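Local coordinates for hypothetical protein ST2348 (Sulfolobus tokodaii, PDB 2EF7) that is of unknown function but carries two CBS domains, modules that in many relatives bind adenosine nucleotides and act as regulatory sensors, at residues T87-L90 / A91-Q95; I78-R81 / E82-I86; E52-I55 / V56-I59. All coordinates share one frame; numbering follows the deposited sequence.

All three interactions are local, made between neighbouring turns or across one turn of the chain. Interactions 1 and 3 are helical and partly buried: each combines backbone bonds of the alpha-helical kind with apolar side-chain contacts, interaction 1 in the second CBS domain and interaction 3 in the first, their centres about 28 Å apart. Interaction 2 lies at the surface, where strand 80-81 turns toward helix 86-96, and there the amide and hydroxyl of Ser84 both bond to Arg81 O, in place of the apolar contacts of the helices. Interactions 1 and 2 touch, Leu92 CD2 lying 3.9 Å from Ile78 CG2. Helix 86-96 packs on a second subunit, whereas helix 52-60 meets a third.

Interaction 1 (T87-L90 / A91-Q95); sequences TGAL and ALMRQ
Ala91 N donates to Thr87 O over 2.8 Å, the shortest of four backbone bonds that span one turn of helix 86-96. This is the helix of the beta-alpha-beta unit made with strands 80-81 and 100-104 in the second CBS domain. Leu92 N to Gly88 O and Met93 N to Ala89 O continue the pattern, and Arg94 N closes it on Leu90 O with a nearly straight N-H...O angle of 173°.

Met93 and Arg94 both bring CG close to a carbonyl oxygen one turn earlier. Met93, a selenomethionine, has CG opposite its carbonyl carbon (chi1 -74°), and this brings CG to 3.3 Å from Ala89 O. From there the chain runs extended, carrying the terminal methyl CE to 3.8 Å from Ala89 CB, a methyl-to-methyl contact. Met93 and Leu90 also meet Ile116 and Ile119 of helix 116-126, and Met93 reaches both Leu101 of strand 100-104 and Met130 of the second subunit.

Arg94 has the same first rotation (chi1 -67°) but, unlike the extended Met93, bends at chi3. Its CG passes 3.4 Å from Leu90 O, while CD comes within 4.3 Å of Leu90 CG, so that the aliphatic part of the arginine lies near the leucine before the chain bends. The second subunit is met here too: Thr87 packs on Leu90 of that subunit, and Arg94 on its Thr87. On the more exposed side, the methyl CB of Ala91 rests 3.5 Å from Thr87 O, the same oxygen that accepts the bond from Ala91 N.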
loop_
_atom_site.group_PDB
_atom_site.type_symbol
_atom_site.label_atom_id
_atom_site.label_comp_id
_atom_site.label_asym_id
_atom_site.label_seq_id
_atom_site.Cartn_x
_atom_site.Cartn_y
_atom_site.Cartn_z
ATOM N N THR A 87 1.102 17.907 -7.303
ATOM C CA THR A 87 -0.293 18.194 -6.995
ATOM C C THR A 87 -1.100 18.562 -8.223
ATOM O O THR A 87 -2.320 18.421 -8.232
ATOM C CB THR A 87 -0.410 19.304 -5.941
ATOM O OG1 THR A 87 0.226 20.496 -6.406
ATOM C CG2 THR A 87 0.251 18.857 -4.659
ATOM N N GLY A 88 -0.420 19.027 -9.262
ATOM C CA GLY A 88 -1.117 19.365 -10.485
ATOM C C GLY A 88 -1.673 18.087 -11.085
ATOM O O GLY A 88 -2.828 18.034 -11.522
ATOM N N ALA A 89 -0.841 17.052 -11.114
ATOM C CA ALA A 89 -1.264 15.761 -11.638
ATOM C C ALA A 89 -2.417 15.252 -10.761
ATOM O O ALA A 89 -3.392 14.689 -11.259
ATOM C CB ALA A 89 -0.098 14.773 -11.608
ATOM N N LEU A 90 -2.298 15.470 -9.454
ATOM C CA LEU A 90 -3.323 15.050 -8.507
ATOM C C LEU A 90 -4.657 15.733 -8.791
ATOM O O LEU A 90 -5.714 15.097 -8.788
ATOM C CB LEU A 90 -2.897 15.389 -7.083
ATOM C CG LEU A 90 -3.896 14.964 -6.006
ATOM C CD1 LEU A 90 -4.130 13.465 -6.065
ATOM C CD2 LEU A 90 -3.353 15.364 -4.645
ATOM N N ALA A 91 -4.614 17.035 -9.026
ATOM C CA ALA A 91 -5.838 17.768 -9.291
ATOM C C ALA A 91 -6.513 17.257 -10.557
ATOM O O ALA A 91 -7.739 17.190 -10.620
ATOM C CB ALA A 91 -5.547 19.250 -9.407
ATOM N N LEU A 92 -5.714 16.878 -11.556
ATOM C CA LEU A 92 -6.265 16.389 -12.815
ATOM C C LEU A 92 -6.876 15.000 -12.632
ATOM O O LEU A 92 -7.925 14.700 -13.193
ATOM C CB LEU A 92 -5.177 16.356 -13.898
ATOM C CG LEU A 92 -5.646 16.628 -15.328
ATOM C CD1 LEU A 92 -6.342 17.976 -15.376
ATOM C CD2 LEU A 92 -4.467 16.621 -16.283
HETATM N N MSE A 93 -6.219 14.157 -11.844
HETATM C CA MSE A 93 -6.729 12.819 -11.582
HETATM C C MSE A 93 -8.092 12.891 -10.876
HETATM O O MSE A 93 -9.045 12.213 -11.280
HETATM C CB MSE A 93 -5.730 12.037 -10.724
HETATM C CG MSE A 93 -4.498 11.571 -11.485
HETATM SE SE MSE A 93 -3.130 10.846 -10.332
HETATM C CE MSE A 93 -1.589 11.250 -11.421
ATOM N N ARG A 94 -8.183 13.710 -9.829
ATOM C CA ARG A 94 -9.436 13.866 -9.087
ATOM C C ARG A 94 -10.528 14.370 -10.019
ATOM O O ARG A 94 -11.623 13.811 -10.073
ATOM C CB ARG A 94 -9.269 14.861 -7.931
ATOM C CG ARG A 94 -8.333 14.392 -6.819
ATOM C CD ARG A 94 -8.158 15.447 -5.721
ATOM N NE ARG A 94 -9.399 15.723 -4.997
ATOM C CZ ARG A 94 -9.485 16.517 -3.934
ATOM N NH1 ARG A 94 -10.657 16.713 -3.337
ATOM N NH2 ARG A 94 -8.399 17.116 -3.463
ATOM N N GLN A 95 -10.218 15.426 -10.763
ATOM C CA GLN A 95 -11.174 16.014 -11.695
ATOM C C GLN A 95 -11.788 15.005 -12.657
ATOM O O GLN A 95 -12.979 15.065 -12.934
ATOM C CB GLN A 95 -10.514 17.133 -12.516
ATOM C CG GLN A 95 -11.498 17.884 -13.402
ATOM C CD GLN A 95 -10.897 19.121 -14.046
ATOM O OE1 GLN A 95 -10.197 19.894 -13.392
ATOM N NE2 GLN A 95 -11.186 19.326 -15.326
#

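Interaction 2 (I78-R81 / E82-I86); sequences ITIR and EDSPI
Arg81 O is gripped twice by Ser84, by its backbone N at 3.0 Å and by its hydroxyl OG at 2.9 Å. The amide bond closes a type I beta turn that runs from Arg81 to Ser84 at the end of strand 80-81, and OG is an additional donor. Both come from the same face of the carbonyl plane, the amide well above it (62° out of plane) and the hydroxyl less steeply tilted. The serine rotation makes this possible: OG lies opposite its own carbonyl carbon and beside the backbone N (chi1 -59°), which sets the two donors next to each other.

Apolar groups border the hydroxyl. Ile80 has CG1 opposite its backbone N (chi1 -171°), which directs CG1 at the serine, and the second torsion brings CD1 in as well, each 3.5 Å from Ser84 OG. An alanine in place of Ser84 lacks the hydroxyl, and Arg81 O would probably be left with the amide alone of the turn's two donors, with a small gap likely beside the Ile80 CG1-CD1 arm.

Backbone bonds from Ile80 and Glu82 to Val104 tie the turn to strand 100-104, and Ser84 is bonded to Val6. Pro85 then takes the N-cap position of helix 86-96. Arg81 NH1 and Asp83 OD2, 6.6 Å apart, are too distant for a direct ion pair, so within the turn Arg81 O is held by the two neutral donors of Ser84.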
loop_
_atom_site.group_PDB
_atom_site.type_symbol
_atom_site.label_atom_id
_atom_site.label_comp_id
_atom_site.label_asym_id
_atom_site.label_seq_id
_atom_site.Cartn_x
_atom_site.Cartn_y
_atom_site.Cartn_z
ATOM N N ILE A 78 -6.616 13.266 -21.978
ATOM C CA ILE A 78 -6.184 13.855 -20.711
ATOM C C ILE A 78 -4.698 13.542 -20.494
ATOM O O ILE A 78 -4.300 12.377 -20.477
ATOM C CB ILE A 78 -6.983 13.294 -19.495
ATOM C CG1 ILE A 78 -8.463 13.121 -19.846
ATOM C CG2 ILE A 78 -6.862 14.244 -18.308
ATOM C CD1 ILE A 78 -9.145 14.376 -20.329
ATOM N N THR A 79 -3.884 14.579 -20.331
ATOM C CA THR A 79 -2.457 14.402 -20.109
ATOM C C THR A 79 -1.952 15.459 -19.137
ATOM O O THR A 79 -2.648 16.440 -18.859
ATOM C CB THR A 79 -1.640 14.585 -21.403
ATOM O OG1 THR A 79 -1.729 15.952 -21.818
ATOM C CG2 THR A 79 -2.160 13.686 -22.520
ATOM N N ILE A 80 -0.732 15.261 -18.642
ATOM C CA ILE A 80 -0.094 16.206 -17.737
ATOM C C ILE A 80 1.361 16.390 -18.189
ATOM O O ILE A 80 2.021 15.427 -18.583
ATOM C CB ILE A 80 -0.118 15.696 -16.276
ATOM C CG1 ILE A 80 0.357 16.802 -15.330
ATOM C CG2 ILE A 80 0.727 14.437 -16.135
ATOM C CD1 ILE A 80 -0.701 17.878 -15.085
ATOM N N ARG A 81 1.859 17.625 -18.155
ATOM C CA ARG A 81 3.243 17.884 -18.551
ATOM C C ARG A 81 4.214 17.362 -17.498
ATOM O O ARG A 81 3.911 17.371 -16.306
ATOM C CB ARG A 81 3.474 19.383 -18.761
ATOM C CG ARG A 81 2.670 19.976 -19.898
ATOM C CD ARG A 81 3.190 21.349 -20.276
ATOM N NE ARG A 81 2.586 21.829 -21.517
ATOM C CZ ARG A 81 2.945 22.945 -22.143
ATOM N NH1 ARG A 81 3.913 23.707 -21.646
ATOM N NH2 ARG A 81 2.335 23.302 -23.267
ATOM N N GLU A 82 5.384 16.910 -17.936
ATOM C CA GLU A 82 6.385 16.378 -17.015
ATOM C C GLU A 82 6.944 17.445 -16.080
ATOM O O GLU A 82 7.444 17.130 -14.996
ATOM C CB GLU A 82 7.534 15.720 -17.791
ATOM C CG GLU A 82 8.139 16.596 -18.870
ATOM C CD GLU A 82 9.321 15.934 -19.566
ATOM O OE1 GLU A 82 9.511 14.714 -19.383
ATOM O OE2 GLU A 82 10.053 16.632 -20.298
ATOM N N ASP A 83 6.861 18.704 -16.500
ATOM C CA ASP A 83 7.351 19.799 -15.667
ATOM C C ASP A 83 6.325 20.213 -14.622
ATOM O O ASP A 83 6.594 21.084 -13.812
ATOM C CB ASP A 83 7.712 21.031 -16.515
ATOM C CG ASP A 83 8.999 20.849 -17.289
ATOM O OD1 ASP A 83 9.890 20.118 -16.802
ATOM O OD2 ASP A 83 9.129 21.454 -18.375
ATOM N N SER A 84 5.146 19.597 -14.652
ATOM C CA SER A 84 4.085 19.934 -13.693
ATOM C C SER A 84 4.378 19.497 -12.271
ATOM O O SER A 84 5.024 18.469 -12.041
ATOM C CB SER A 84 2.760 19.275 -14.074
ATOM O OG SER A 84 2.333 19.663 -15.367
ATOM N N PRO A 85 3.891 20.280 -11.292
ATOM C CA PRO A 85 4.097 19.935 -9.886
ATOM C C PRO A 85 3.231 18.697 -9.628
ATOM O O PRO A 85 2.213 18.497 -10.288
ATOM C CB PRO A 85 3.563 21.156 -9.141
ATOM C CG PRO A 85 3.784 22.281 -10.116
ATOM C CD PRO A 85 3.367 21.651 -11.429
ATOM N N ILE A 86 3.646 17.876 -8.674
ATOM C CA ILE A 86 2.926 16.662 -8.316
ATOM C C ILE A 86 1.432 16.890 -8.088
ATOM O O ILE A 86 0.599 16.161 -8.610
ATOM C CB ILE A 86 3.532 16.052 -7.033
ATOM C CG1 ILE A 86 4.958 15.588 -7.325
ATOM C CG2 ILE A 86 2.663 14.902 -6.515
ATOM C CD1 ILE A 86 5.038 14.488 -8.358
#

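Interaction 3 (E52-I55 / V56-I59); sequences ERDI and VKAI
Ile55 and Ile59 lie side by side and point the same way, with Ile55 CG2 and Ile59 CD1 3.9 Å apart. Both belong to helix 52-60, which directly follows strand 45-51 in the first CBS domain. Their backbones are joined as well, Ile59 N donating to Ile55 O over 3.1 Å. Ile59 turns CG1 opposite its own carbonyl carbon (chi1 -66°), which lays that methylene 3.4 Å from Ile55 O and sends CD1 on toward the earlier isoleucine. Ile55 also touches Met30 of helix 23-33 and Phe72 of a loop, and is thus turned to the rest of its own chain, whereas Ile59 meets its counterpart, Ile59 of the third subunit.

Val56 makes the equivalent backbone bond three residues earlier. Its N donates to Glu52 O, and its CG2 methyl packs 3.4 Å from that same oxygen, so one carbonyl receives both a hydrogen bond and an apolar neighbour. Val56 also packs on Ala27 of the third subunit. Glu52 OE2 forms a salt bridge with Arg53 NE of that subunit, and Arg53 NE with its Glu52 OE2, so the two bridges are reciprocal.

Lys57 lies on the exposed side. Its N gives a bond of 2.8 Å to Arg53 O, and its CB sits 3.2 Å from this oxygen. Bends at chi2 and chi3 then fold the chain back, so that Lys57 slants across Arg53. Of the Asp54 carboxylate, OD2 is bonded to Thr51 N and Thr74 OG1, while Asp54 OD1 and Lys57 NZ, 4.9 Å apart, have a water between them. To this water Lys57 NZ gives a weak hydrogen bond of 3.3 Å.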
loop_
_atom_site.group_PDB
_atom_site.type_symbol
_atom_site.label_atom_id
_atom_site.label_comp_id
_atom_site.label_asym_id
_atom_site.label_seq_id
_atom_site.Cartn_x
_atom_site.Cartn_y
_atom_site.Cartn_z
ATOM N N GLU A 52 -5.702 -5.160 -21.532
ATOM C CA GLU A 52 -5.992 -6.539 -21.913
ATOM C C GLU A 52 -7.492 -6.689 -22.094
ATOM O O GLU A 52 -7.947 -7.396 -22.987
ATOM C CB GLU A 52 -5.525 -7.507 -20.829
ATOM C CG GLU A 52 -4.065 -7.372 -20.500
ATOM C CD GLU A 52 -3.631 -8.359 -19.449
ATOM O OE1 GLU A 52 -4.303 -8.436 -18.400
ATOM O OE2 GLU A 52 -2.622 -9.053 -19.667
ATOM N N ARG A 53 -8.252 -6.022 -21.231
ATOM C CA ARG A 53 -9.705 -6.082 -21.280
ATOM C C ARG A 53 -10.252 -5.471 -22.566
ATOM O O ARG A 53 -11.222 -5.978 -23.142
ATOM C CB ARG A 53 -10.303 -5.371 -20.068
ATOM C CG ARG A 53 -11.814 -5.366 -20.053
ATOM C CD ARG A 53 -12.334 -5.224 -18.638
ATOM N NE ARG A 53 -11.719 -6.216 -17.759
ATOM C CZ ARG A 53 -12.115 -6.477 -16.518
ATOM N NH1 ARG A 53 -13.141 -5.820 -15.993
ATOM N NH2 ARG A 53 -11.479 -7.390 -15.799
ATOM N N ASP A 54 -9.632 -4.384 -23.020
ATOM C CA ASP A 54 -10.079 -3.748 -24.250
ATOM C C ASP A 54 -9.906 -4.714 -25.402
ATOM O O ASP A 54 -10.738 -4.759 -26.306
ATOM C CB ASP A 54 -9.294 -2.475 -24.543
ATOM C CG ASP A 54 -9.625 -1.358 -23.579
ATOM O OD1 ASP A 54 -10.806 -1.261 -23.182
ATOM O OD2 ASP A 54 -8.713 -0.574 -23.235
ATOM N N ILE A 55 -8.823 -5.486 -25.371
ATOM C CA ILE A 55 -8.578 -6.456 -26.424
ATOM C C ILE A 55 -9.639 -7.554 -26.384
ATOM O O ILE A 55 -10.238 -7.877 -27.407
ATOM C CB ILE A 55 -7.170 -7.084 -26.290
ATOM C CG1 ILE A 55 -6.116 -6.059 -26.728
ATOM C CG2 ILE A 55 -7.057 -8.341 -27.158
ATOM C CD1 ILE A 55 -4.715 -6.617 -26.781
ATOM N N VAL A 56 -9.881 -8.110 -25.202
ATOM C CA VAL A 56 -10.868 -9.172 -25.056
ATOM C C VAL A 56 -12.253 -8.685 -25.452
ATOM O O VAL A 56 -13.018 -9.396 -26.093
ATOM C CB VAL A 56 -10.916 -9.693 -23.612
ATOM C CG1 VAL A 56 -12.083 -10.684 -23.447
ATOM C CG2 VAL A 56 -9.611 -10.376 -23.279
ATOM N N LYS A 57 -12.566 -7.457 -25.073
ATOM C CA LYS A 57 -13.857 -6.884 -25.389
ATOM C C LYS A 57 -14.038 -6.792 -26.906
ATOM O O LYS A 57 -15.079 -7.176 -27.435
ATOM C CB LYS A 57 -13.963 -5.501 -24.747
ATOM C CG LYS A 57 -15.368 -4.984 -24.572
ATOM C CD LYS A 57 -15.604 -4.557 -23.127
ATOM C CE LYS A 57 -14.671 -3.428 -22.703
ATOM N NZ LYS A 57 -14.921 -3.005 -21.291
ATOM N N ALA A 58 -13.026 -6.296 -27.612
ATOM C CA ALA A 58 -13.132 -6.162 -29.064
ATOM C C ALA A 58 -13.337 -7.517 -29.734
ATOM O O ALA A 58 -14.109 -7.638 -30.697
ATOM C CB ALA A 58 -11.901 -5.485 -29.620
ATOM N N ILE A 59 -12.652 -8.540 -29.228
ATOM C CA ILE A 59 -12.786 -9.882 -29.787
ATOM C C ILE A 59 -14.183 -10.397 -29.493
ATOM O O ILE A 59 -14.839 -10.962 -30.365
ATOM C CB ILE A 59 -11.733 -10.834 -29.196
ATOM C CG1 ILE A 59 -10.351 -10.366 -29.648
ATOM C CG2 ILE A 59 -11.985 -12.280 -29.656
ATOM C CD1 ILE A 59 -9.237 -11.070 -28.956
HETATM O O HOH W 1 -12.014 -1.413 -21.096
#